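KLLA0C04147p (Kluyveromyces lactis, PDB 5H2A) probably binds and transfers sterols as the full-length OSBP-family protein Osh1, of which this chain is the ankyrin-repeat (ANK) domain. Local coordinates at residues Ser26-Gln29 and Gln30-Leu34; Asp43-Thr46 and Val47-Val50; Phe51-Ile54 and Leu55-Ala58. All blocks are in the same frame, centred on the assembly; numbering follows the deposited sequence.

How the contacts relate
Contact 1 comes first along the chain. It closes the short turn between helix 12-25 and helix 28-38 and starts the second of these helices. Contact 2 caps the start of helix 45-51, the next helix in sequence. Contact 3 follows directly and joins the end of helix 45-51 to helix 54-61. The three are in series, so none encloses or crosses another. The centres of contacts 1 and 2 lie about 18 Å apart, those of contacts 2 and 3 about 12 Å. Side chains from all three pack on helix 12-25. Contacts 1 and 3 also reach helix 64-74, and contact 3 continues to helix 98-104.

Contact 1 of 3, residues Ser26-Gln29 and Gln30-Leu34; sequences SNFQ and QLCHL
N27 and Q30 bond to each other in both directions at the start of helix 28-38. The backbone N of Q30 donates to N27 OD1 at 3.0 Å, almost in line with the side-chain C=O. In return the backbone N of N27 donates to Q30 OE1, also at 3.0 Å, and here the donor lies in the plane of the amide carbonyl. The N27 carboxamide can turn back over the first turn because CG sits between the backbone N and the carbonyl carbon (chi1 65°). The two side chains cross at about a right angle, with their amide planes 53° apart. This reciprocal pair is a capping box, with N27 as the N-cap. It satisfies two backbone N-H groups that precede the regular helical bonds. S26 leaves the preceding helix and lays its CB against Q30 OE1 at 3.3 Å. The regular series then begins, as L31 N donates to N27 O at 2.9 Å.

The tighter side of the turn holds F28, C32 and L31. C32 SG stands over one face of the F28 ring, 3.7 Å from the centroid and offset toward the rim, a Cys sulfur-aromatic contact. F28 also meets the ring of W74, and buried L31 packs on L19, L23 and I70, so this side faces helices 12-25 and 64-74. The other side is looser. Q29 and H33 are exposed and make little side-chain contact; Q30 is exposed too but is tied into the capping box. The H33 ring swings clear of the first turn.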
loop_
_atom_site.group_PDB
_atom_site.type_symbol
_atom_site.label_atom_id
_atom_site.label_comp_id
_atom_site.label_asym_id
_atom_site.label_seq_id
_atom_site.Cartn_x
_atom_site.Cartn_y
_atom_site.Cartn_z
ATOM N N SER A 26 -14.264 27.058 -9.035
ATOM C CA SER A 26 -14.146 27.621 -7.698
ATOM C C SER A 26 -12.841 27.199 -7.031
ATOM O O SER A 26 -12.074 26.383 -7.557
ATOM C CB SER A 26 -15.360 27.212 -6.858
ATOM O OG SER A 26 -16.533 27.726 -7.468
ATOM N N ASN A 27 -12.571 27.794 -5.864
ATOM C CA ASN A 27 -11.347 27.505 -5.129
ATOM C C ASN A 27 -11.674 26.625 -3.918
ATOM O O ASN A 27 -12.804 26.163 -3.743
ATOM C CB ASN A 27 -10.624 28.802 -4.722
ATOM C CG ASN A 27 -11.420 29.654 -3.742
ATOM O OD1 ASN A 27 -12.424 29.211 -3.178
ATOM N ND2 ASN A 27 -10.967 30.895 -3.531
ATOM N N PHE A 28 -10.675 26.394 -3.067
ATOM C CA PHE A 28 -10.831 25.401 -2.008
ATOM C C PHE A 28 -11.826 25.862 -0.947
ATOM O O PHE A 28 -12.669 25.078 -0.510
ATOM C CB PHE A 28 -9.475 25.078 -1.373
ATOM C CG PHE A 28 -9.561 24.086 -0.232
ATOM C CD1 PHE A 28 -9.782 22.729 -0.481
ATOM C CD2 PHE A 28 -9.431 24.513 1.087
ATOM C CE1 PHE A 28 -9.867 21.811 0.588
ATOM C CE2 PHE A 28 -9.505 23.603 2.147
ATOM C CZ PHE A 28 -9.725 22.258 1.889
ATOM N N GLN A 29 -11.761 27.133 -0.527
ATOM C CA GLN A 29 -12.709 27.583 0.489
ATOM C C GLN A 29 -14.144 27.547 -0.033
ATOM O O GLN A 29 -15.072 27.242 0.727
ATOM C CB GLN A 29 -12.334 28.985 0.991
ATOM C CG GLN A 29 -12.523 30.096 -0.054
ATOM C CD GLN A 29 -11.793 31.375 0.346
ATOM O OE1 GLN A 29 -10.576 31.507 0.157
ATOM N NE2 GLN A 29 -12.533 32.312 0.910
ATOM N N GLN A 30 -14.344 27.798 -1.330
ATOM C CA GLN A 30 -15.678 27.657 -1.910
ATOM C C GLN A 30 -16.117 26.197 -1.954
ATOM O O GLN A 30 -17.299 25.891 -1.746
ATOM C CB GLN A 30 -15.691 28.275 -3.311
ATOM C CG GLN A 30 -15.651 29.800 -3.243
ATOM C CD GLN A 30 -15.319 30.467 -4.558
ATOM O OE1 GLN A 30 -14.516 29.965 -5.348
ATOM N NE2 GLN A 30 -15.914 31.642 -4.784
ATOM N N LEU A 31 -15.188 25.288 -2.260
ATOM C CA LEU A 31 -15.501 23.860 -2.234
ATOM C C LEU A 31 -15.900 23.422 -0.825
ATOM O O LEU A 31 -16.894 22.702 -0.639
ATOM C CB LEU A 31 -14.290 23.062 -2.733
ATOM C CG LEU A 31 -14.403 21.536 -2.627
ATOM C CD1 LEU A 31 -15.581 21.019 -3.490
ATOM C CD2 LEU A 31 -13.090 20.876 -3.024
ATOM N N CYS A 32 -15.138 23.853 0.189
ATOM C CA CYS A 32 -15.515 23.533 1.573
ATOM C C CYS A 32 -16.934 24.000 1.883
ATOM O O CYS A 32 -17.734 23.265 2.476
ATOM C CB CYS A 32 -14.525 24.167 2.563
ATOM S SG CYS A 32 -12.887 23.429 2.573
ATOM N N HIS A 33 -17.254 25.236 1.502
ATOM C CA HIS A 33 -18.585 25.786 1.750
ATOM C C HIS A 33 -19.674 24.953 1.073
ATOM O O HIS A 33 -20.751 24.735 1.650
ATOM C CB HIS A 33 -18.626 27.228 1.253
ATOM C CG HIS A 33 -19.896 27.954 1.573
ATOM N ND1 HIS A 33 -20.889 28.163 0.642
ATOM C CD2 HIS A 33 -20.314 28.557 2.710
ATOM C CE1 HIS A 33 -21.875 28.846 1.195
ATOM N NE2 HIS A 33 -21.552 29.098 2.450
ATOM N N LEU A 34 -19.417 24.489 -0.155
ATOM C CA LEU A 34 -20.368 23.624 -0.851
ATOM C C LEU A 34 -20.607 22.337 -0.073
ATOM O O LEU A 34 -21.753 21.884 0.084
ATOM C CB LEU A 34 -19.850 23.278 -2.251
ATOM C CG LEU A 34 -20.735 22.323 -3.075
ATOM C CD1 LEU A 34 -21.982 23.055 -3.585
ATOM C CD2 LEU A 34 -19.968 21.678 -4.225
#

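Contact 2 of 3, residues Asp43-Thr46 and Val47-Val50; sequences DEPT and VRSV
R48 N donates to E44 O at 2.8 Å in a nearly straight bond (N-H...O 168°), the first of the regular helical series. The E44 carboxylate caps the first turn. Its OE1 accepts from V47 N at 3.1 Å, nearly along the C-O axis, and more weakly from T46 N. E44 is thus the N-cap of helix 45-51, with P45 as the first helical residue. A carboxylate here would probably interact favourably with the positive end of the helix dipole.

The R48 side chain adds a short but bent bond. NH1 donates to D43 O at 2.8 Å, with an N-H...O angle of 137°. The oxygen lies close to the guanidinium plane, at its edge. A bend in the arginine chain at chi3 brings NH1 round to it. P45 CA lies over one guanidinium face. The carboxylate of D43 does not take part, since OD2 stays 6.2 Å from R48 NH1.

Two residues on from E44, T46 O accepts from S49 OG at 2.7 Å and V50 N at 3.3 Å, and weakly from S49 N. A chi1 of 71° turns the S49 hydroxyl back toward this carbonyl. S49 OG also has a weak bond to K12 NZ.

Apolar packing lies beyond these bonds. V47 CG2 lies against E44 CB at 3.9 Å, the two side chains crossing at about a right angle. V47 and V50 are buried against F39 and helix 12-25, where V47 touches L15 and V50 touches L19.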
loop_
_atom_site.group_PDB
_atom_site.type_symbol
_atom_site.label_atom_id
_atom_site.label_comp_id
_atom_site.label_asym_id
_atom_site.label_seq_id
_atom_site.Cartn_x
_atom_site.Cartn_y
_atom_site.Cartn_z
ATOM N N ASP A 43 -23.169 11.587 6.360
ATOM C CA ASP A 43 -22.963 10.146 6.405
ATOM C C ASP A 43 -24.009 9.392 5.598
ATOM O O ASP A 43 -23.992 8.153 5.578
ATOM C CB ASP A 43 -22.919 9.654 7.866
ATOM C CG ASP A 43 -24.234 9.837 8.611
ATOM O OD1 ASP A 43 -25.148 10.532 8.121
ATOM O OD2 ASP A 43 -24.346 9.283 9.731
ATOM N N GLU A 44 -24.886 10.105 4.897
ATOM C CA GLU A 44 -25.858 9.454 4.031
ATOM C C GLU A 44 -25.116 8.737 2.896
ATOM O O GLU A 44 -24.193 9.316 2.294
ATOM C CB GLU A 44 -26.847 10.503 3.500
ATOM C CG GLU A 44 -28.222 9.983 3.108
ATOM C CD GLU A 44 -28.265 9.430 1.691
ATOM O OE1 GLU A 44 -27.327 9.720 0.906
ATOM O OE2 GLU A 44 -29.238 8.712 1.362
ATOM N N PRO A 45 -25.438 7.474 2.611
ATOM C CA PRO A 45 -24.555 6.690 1.719
ATOM C C PRO A 45 -24.437 7.244 0.305
ATOM O O PRO A 45 -23.356 7.149 -0.296
ATOM C CB PRO A 45 -25.187 5.287 1.734
ATOM C CG PRO A 45 -26.564 5.468 2.251
ATOM C CD PRO A 45 -26.535 6.663 3.167
ATOM N N THR A 46 -25.503 7.822 -0.247
ATOM C CA THR A 46 -25.377 8.445 -1.565
ATOM C C THR A 46 -24.464 9.662 -1.496
ATOM O O THR A 46 -23.588 9.833 -2.352
ATOM C CB THR A 46 -26.753 8.820 -2.126
ATOM O OG1 THR A 46 -27.470 7.621 -2.448
ATOM C CG2 THR A 46 -26.618 9.661 -3.402
ATOM N N VAL A 47 -24.609 10.479 -0.449
ATOM C CA VAL A 47 -23.689 11.595 -0.233
ATOM C C VAL A 47 -22.248 11.093 -0.160
ATOM O O VAL A 47 -21.360 11.618 -0.846
ATOM C CB VAL A 47 -24.071 12.382 1.034
ATOM C CG1 VAL A 47 -23.020 13.461 1.341
ATOM C CG2 VAL A 47 -25.457 13.019 0.876
ATOM N N ARG A 48 -21.987 10.083 0.690
ATOM C CA ARG A 48 -20.626 9.559 0.820
ATOM C C ARG A 48 -20.079 9.100 -0.524
ATOM O O ARG A 48 -18.883 9.262 -0.801
ATOM C CB ARG A 48 -20.566 8.371 1.799
ATOM C CG ARG A 48 -21.062 8.621 3.199
ATOM C CD ARG A 48 -20.347 7.728 4.254
ATOM N NE ARG A 48 -20.372 6.288 3.966
ATOM C CZ ARG A 48 -21.387 5.471 4.251
ATOM N NH1 ARG A 48 -22.498 5.937 4.812
ATOM N NH2 ARG A 48 -21.291 4.178 3.964
ATOM N N SER A 49 -20.925 8.487 -1.352
ATOM C CA SER A 49 -20.436 7.891 -2.597
ATOM C C SER A 49 -19.964 8.951 -3.579
ATOM O O SER A 49 -19.101 8.670 -4.416
ATOM C CB SER A 49 -21.523 7.026 -3.247
ATOM O OG SER A 49 -22.564 7.832 -3.780
ATOM N N VAL A 50 -20.533 10.155 -3.517
ATOM C CA VAL A 50 -20.024 11.262 -4.329
ATOM C C VAL A 50 -18.829 11.917 -3.652
ATOM O O VAL A 50 -17.819 12.212 -4.299
ATOM C CB VAL A 50 -21.142 12.286 -4.597
ATOM C CG1 VAL A 50 -20.608 13.467 -5.434
ATOM C CG2 VAL A 50 -22.337 11.610 -5.294
#

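Contact 3 of 3, residues Phe51-Ile54 and Leu55-Ala58; sequences FELI and LHYA
The tight connection between helix 45-51 and helix 54-61 carries this contact, and L53 is the residue that meets both H56 and Y57 across it. A type I beta turn from F51 to I54 makes the connection, closed by I54 N bonding to F51 O. L53 occupies the N-cap position of the new helix. Its carbonyl oxygen accepts from Y57 N at 3.0 Å, with the N-H pointing almost straight at the oxygen. A58 N repeats the pattern one residue on, bonding to I54 O.

The L53 side chain touches both residues. CD2 sits over one face of the H56 imidazole, 4.0 Å from its centroid and offset toward the rim, a CH-pi contact. CD1 comes within 3.8 Å of Y57 OH, while CB meets the Y57 ring at CE2. With CG beside its own backbone N (chi1 -62°), the leucine lies back along the helix start, between the two partners.

Two helices joined by a short turn are in keeping with the ankyrin-type domain to which the chain belongs. A water supplements the first turn. It donates to E52 O at 2.8 Å and bonds H56 ND1 at 2.8 Å, lying in the plane of the imidazole at its edge. It also accepts a weak bond from L55 N. On its other nitrogen, NE2, H56 bonds N96 O, which probably helps to hold the ring's rotation.

The polar ends of the other side chains reach further. E52 OE1 forms a salt bridge with K90, and Y57 OH is bonded to K16 NZ. I54 and Y57 pack on L19 of helix 12-25, whereas L55 and A58 face helix 64-74 through V71, I67 and I70.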
loop_
_atom_site.group_PDB
_atom_site.type_symbol
_atom_site.label_atom_id
_atom_site.label_comp_id
_atom_site.label_asym_id
_atom_site.label_seq_id
_atom_site.Cartn_x
_atom_site.Cartn_y
_atom_site.Cartn_z
ATOM N N PHE A 51 -18.933 12.181 -2.342
ATOM C CA PHE A 51 -17.834 12.850 -1.648
ATOM C C PHE A 51 -16.520 12.091 -1.820
ATOM O O PHE A 51 -15.464 12.700 -2.049
ATOM C CB PHE A 51 -18.133 13.005 -0.156
ATOM C CG PHE A 51 -16.995 13.646 0.599
ATOM C CD1 PHE A 51 -16.874 15.027 0.632
ATOM C CD2 PHE A 51 -16.033 12.871 1.230
ATOM C CE1 PHE A 51 -15.799 15.632 1.278
ATOM C CE2 PHE A 51 -14.958 13.468 1.903
ATOM C CZ PHE A 51 -14.844 14.849 1.928
ATOM N N GLU A 52 -16.558 10.758 -1.703
ATOM C CA GLU A 52 -15.277 10.066 -1.706
ATOM C C GLU A 52 -14.626 10.010 -3.094
ATOM O O GLU A 52 -13.478 9.575 -3.191
ATOM C CB GLU A 52 -15.440 8.656 -1.116
ATOM C CG GLU A 52 -16.353 7.728 -1.882
ATOM C CD GLU A 52 -16.706 6.465 -1.082
ATOM O OE1 GLU A 52 -17.241 5.516 -1.700
ATOM O OE2 GLU A 52 -16.457 6.435 0.154
ATOM N N LEU A 53 -15.294 10.480 -4.145
ATOM C CA LEU A 53 -14.705 10.576 -5.473
ATOM C C LEU A 53 -14.223 11.977 -5.822
ATOM O O LEU A 53 -13.836 12.205 -6.969
ATOM C CB LEU A 53 -15.720 10.120 -6.537
ATOM C CG LEU A 53 -16.198 8.660 -6.459
ATOM C CD1 LEU A 53 -17.244 8.347 -7.525
ATOM C CD2 LEU A 53 -15.011 7.715 -6.579
ATOM N N ILE A 54 -14.265 12.924 -4.882
ATOM C CA ILE A 54 -13.973 14.321 -5.217
ATOM C C ILE A 54 -12.587 14.458 -5.826
ATOM O O ILE A 54 -12.378 15.251 -6.756
ATOM C CB ILE A 54 -14.122 15.214 -3.975
ATOM C CG1 ILE A 54 -15.594 15.515 -3.703
ATOM C CG2 ILE A 54 -13.371 16.545 -4.163
ATOM C CD1 ILE A 54 -15.784 16.279 -2.394
ATOM N N LEU A 55 -11.609 13.691 -5.320
ATOM C CA LEU A 55 -10.283 13.794 -5.926
ATOM C C LEU A 55 -10.274 13.234 -7.348
ATOM O O LEU A 55 -9.558 13.757 -8.211
ATOM C CB LEU A 55 -9.231 13.097 -5.053
ATOM C CG LEU A 55 -7.761 13.331 -5.400
ATOM C CD1 LEU A 55 -7.434 14.817 -5.555
ATOM C CD2 LEU A 55 -6.864 12.694 -4.309
ATOM N N HIS A 56 -11.044 12.177 -7.623
ATOM C CA HIS A 56 -11.182 11.717 -9.005
ATOM C C HIS A 56 -11.739 12.818 -9.895
ATOM O O HIS A 56 -11.195 13.103 -10.975
ATOM C CB HIS A 56 -12.096 10.497 -9.087
ATOM C CG HIS A 56 -11.578 9.285 -8.387
ATOM N ND1 HIS A 56 -11.523 9.178 -7.012
ATOM C CD2 HIS A 56 -11.137 8.102 -8.878
ATOM C CE1 HIS A 56 -11.049 7.988 -6.686
ATOM N NE2 HIS A 56 -10.820 7.311 -7.802
ATOM N N TYR A 57 -12.842 13.451 -9.466
ATOM C CA TYR A 57 -13.431 14.505 -10.287
ATOM C C TYR A 57 -12.484 15.685 -10.432
ATOM O O TYR A 57 -12.401 16.287 -11.504
ATOM C CB TYR A 57 -14.766 14.966 -9.689
ATOM C CG TYR A 57 -15.834 13.891 -9.749
ATOM C CD1 TYR A 57 -16.104 13.230 -10.937
ATOM C CD2 TYR A 57 -16.552 13.533 -8.616
ATOM C CE1 TYR A 57 -17.086 12.243 -11.001
ATOM C CE2 TYR A 57 -17.525 12.543 -8.666
ATOM C CZ TYR A 57 -17.784 11.909 -9.860
ATOM O OH TYR A 57 -18.758 10.946 -9.918
ATOM N N ALA A 58 -11.738 16.011 -9.378
ATOM C CA ALA A 58 -10.817 17.148 -9.452
ATOM C C ALA A 58 -9.696 16.897 -10.466
ATOM O O ALA A 58 -9.352 17.791 -11.252
ATOM C CB ALA A 58 -10.238 17.462 -8.063
HETATM O O HOH W 1 -11.471 10.818 -4.735
#